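Local atomic coordinates of actin-binding protein (Saccharomyces cerevisiae, PDB entry 1JO8), a protein that binds actin filaments, regulates actin assembly by the ARP2/3 complex and binds several partner proteins through its C-terminal SH3 domain, the part in this structure. Residues T18-E21 / N22-I25. Residues are numbered along the deposited sequence; the frame is centred on the assembly and turned at random. Where two conformers were deposited one is given.
Sequences TFVE and NDKI
D23 folds its carboxylate back over the turn and takes the backbone amide of V20 on OD2, the V20 N to D23 OD2 bond being 2.9 Å long and nearly straight (175°). The amide reaches OD2 from above the carboxylate plane, 57° out of it. In return D23 N binds V20 O at 3.0 Å, closing a type II beta turn from V20 to D23 with N22 at a positive phi. With CG beside its own backbone N (chi1 -74°), D23 lies back across V20, whose CG2 comes within 3.3 Å of D23 OD2. On the inward, buried side the contact is apolar: in one of its two conformers I25 sets CD1 over the centre of the F19 ring in a CH-pi contact, 4.1 Å from the centroid, and L40 and V54 touch both residues in the core of the domain. The outer side is looser: E21 and N22 are exposed, each modelled in two conformers, and in one pair lie side by side. On another flank a water donates to E21 O and to D23 OD1, bridging the turn. Replacing D23 with an alanine would probably leave V20 N without its side-chain acceptor and K42, which forms a salt bridge to OD2, without its mate. This is the diverging turn of the SH3 fold, leading from the RT loop into strand 24-29; the positive charge of K42 probably helps to keep the carboxylate ionised, favouring its grip on the V20 amide.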
ATOM      1  N   THR A  18       6.213  -1.682   3.156  1.00  6.28           N
ATOM      2  CA  THR A  18       6.406  -3.123   3.165  1.00  6.87           C
ATOM      3  C   THR A  18       5.142  -3.709   3.781  1.00  6.91           C
ATOM      4  O   THR A  18       4.706  -3.240   4.818  1.00  8.01           O
ATOM      5  CB  THR A  18       7.625  -3.508   4.019  1.00  7.69           C
ATOM      6  OG1 THR A  18       8.804  -3.045   3.369  1.00  7.97           O
ATOM      7  CG2 THR A  18       7.771  -5.026   4.180  1.00  8.13           C
ATOM      8  N   PHE A  19       4.542  -4.713   3.165  1.00  6.26           N
ATOM      9  CA  PHE A  19       3.328  -5.296   3.694  1.00  6.35           C
ATOM     10  C   PHE A  19       3.182  -6.711   3.210  1.00  7.12           C
ATOM     11  O   PHE A  19       3.910  -7.124   2.320  1.00  7.24           O
ATOM     12  CB  PHE A  19       2.103  -4.441   3.363  1.00  6.41           C
ATOM     13  CG  PHE A  19       1.916  -4.129   1.898  1.00  6.15           C
ATOM     14  CD1 PHE A  19       1.411  -5.066   1.005  1.00  6.72           C
ATOM     15  CD2 PHE A  19       2.178  -2.857   1.429  1.00  7.45           C
ATOM     16  CE1 PHE A  19       1.194  -4.738  -0.317  1.00  6.74           C
ATOM     17  CE2 PHE A  19       1.958  -2.527   0.106  1.00  8.93           C
ATOM     18  CZ  PHE A  19       1.479  -3.471  -0.764  1.00  7.66           C
ATOM     19  N   VAL A  20       2.231  -7.442   3.788  1.00  7.20           N
ATOM     20  CA  VAL A  20       1.954  -8.809   3.376  1.00  8.72           C
ATOM     21  C   VAL A  20       0.516  -8.924   2.906  1.00  8.63           C
ATOM     22  O   VAL A  20      -0.319  -8.081   3.222  1.00  8.07           O
ATOM     23  CB  VAL A  20       2.239  -9.835   4.500  1.00 10.02           C
ATOM     24  CG1 VAL A  20       3.735  -9.893   4.780  1.00 11.51           C
ATOM     25  CG2 VAL A  20       1.459  -9.504   5.752  1.00 11.83           C
ATOM     26  N   GLU A  21       0.236  -9.975   2.149  1.00  8.47           N
ATOM     27  CA  GLU A  21      -1.088 -10.280   1.669  1.00  9.78           C
ATOM     28  C   GLU A  21      -2.069 -10.145   2.830  1.00  9.17           C
ATOM     29  O   GLU A  21      -1.816 -10.612   3.945  1.00  9.31           O
ATOM     30  CB  GLU A  21      -1.120 -11.724   1.132  1.00 11.37           C
ATOM     31  CG  GLU A  21      -2.412 -12.035   0.362  0.60 12.38           C
ATOM     32  CD  GLU A  21      -2.563 -13.484  -0.072  0.60 17.13           C
ATOM     33  OE1 GLU A  21      -1.597 -14.245   0.096  0.50 20.63           O
ATOM     34  OE2 GLU A  21      -3.645 -13.854  -0.585  0.65 19.20           O
ATOM     35  N   ASN A  22      -3.204  -9.527   2.546  1.00  7.82           N
ATOM     36  CA  ASN A  22      -4.280  -9.286   3.491  1.00  8.86           C
ATOM     37  C   ASN A  22      -4.115  -8.116   4.424  1.00  8.53           C
ATOM     38  O   ASN A  22      -5.076  -7.727   5.058  1.00  9.40           O
ATOM     39  CB  ASN A  22      -4.706 -10.534   4.223  1.00 10.20           C
ATOM     40  CG  ASN A  22      -5.322 -11.530   3.289  0.50 13.00           C
ATOM     41  OD1 ASN A  22      -6.041 -11.159   2.346  0.60 14.46           O
ATOM     42  ND2 ASN A  22      -5.003 -12.801   3.496  0.55 15.52           N
ATOM     43  N   ASP A  23      -2.951  -7.495   4.453  1.00  7.40           N
ATOM     44  CA  ASP A  23      -2.827  -6.245   5.192  1.00  6.99           C
ATOM     45  C   ASP A  23      -3.657  -5.175   4.499  1.00  6.66           C
ATOM     46  O   ASP A  23      -3.783  -5.171   3.283  1.00  7.11           O
ATOM     47  CB  ASP A  23      -1.377  -5.756   5.220  1.00  7.04           C
ATOM     48  CG  ASP A  23      -0.490  -6.520   6.137  1.00  8.87           C
ATOM     49  OD1 ASP A  23      -0.986  -7.313   6.978  1.00  9.66           O
ATOM     50  OD2 ASP A  23       0.757  -6.315   6.050  1.00  8.52           O
ATOM     51  N   LYS A  24      -4.206  -4.255   5.270  1.00  5.82           N
ATOM     52  CA  LYS A  24      -4.946  -3.130   4.739  1.00  5.68           C
ATOM     53  C   LYS A  24      -4.072  -1.880   4.627  1.00  5.45           C
ATOM     54  O   LYS A  24      -3.218  -1.628   5.475  1.00  5.89           O
ATOM     55  CB  LYS A  24      -6.157  -2.836   5.613  1.00  5.88           C
ATOM     56  CG  LYS A  24      -7.210  -3.919   5.532  1.00  7.46           C
ATOM     57  CD  LYS A  24      -8.399  -3.538   6.425  1.00  9.20           C
ATOM     58  CE  LYS A  24      -9.534  -4.557   6.340  1.00 11.11           C
ATOM     59  NZ  LYS A  24     -10.674  -4.183   7.257  1.00 14.07           N
ATOM     60  N   ILE A  25      -4.248  -1.155   3.536  1.00  5.29           N
ATOM     61  CA  ILE A  25      -3.536   0.089   3.275  1.00  6.23           C
ATOM     62  C   ILE A  25      -4.641   1.135   3.214  1.00  6.21           C
ATOM     63  O   ILE A  25      -5.588   1.002   2.439  1.00  7.02           O
ATOM     64  CB  ILE A  25      -2.775   0.037   1.948  1.00  6.59           C
ATOM     65  CG1 ILE A  25      -1.662  -0.987   1.991  1.00  8.31           C
ATOM     66  CG2 ILE A  25      -2.163   1.414   1.692  1.00  7.77           C
ATOM     67  CD1 ILE A  25      -2.012  -2.436   1.661  0.65  8.46           C
TER
HETATM   68  O   HOH W   1      -2.217  -9.790   6.696  1.00 19.98           O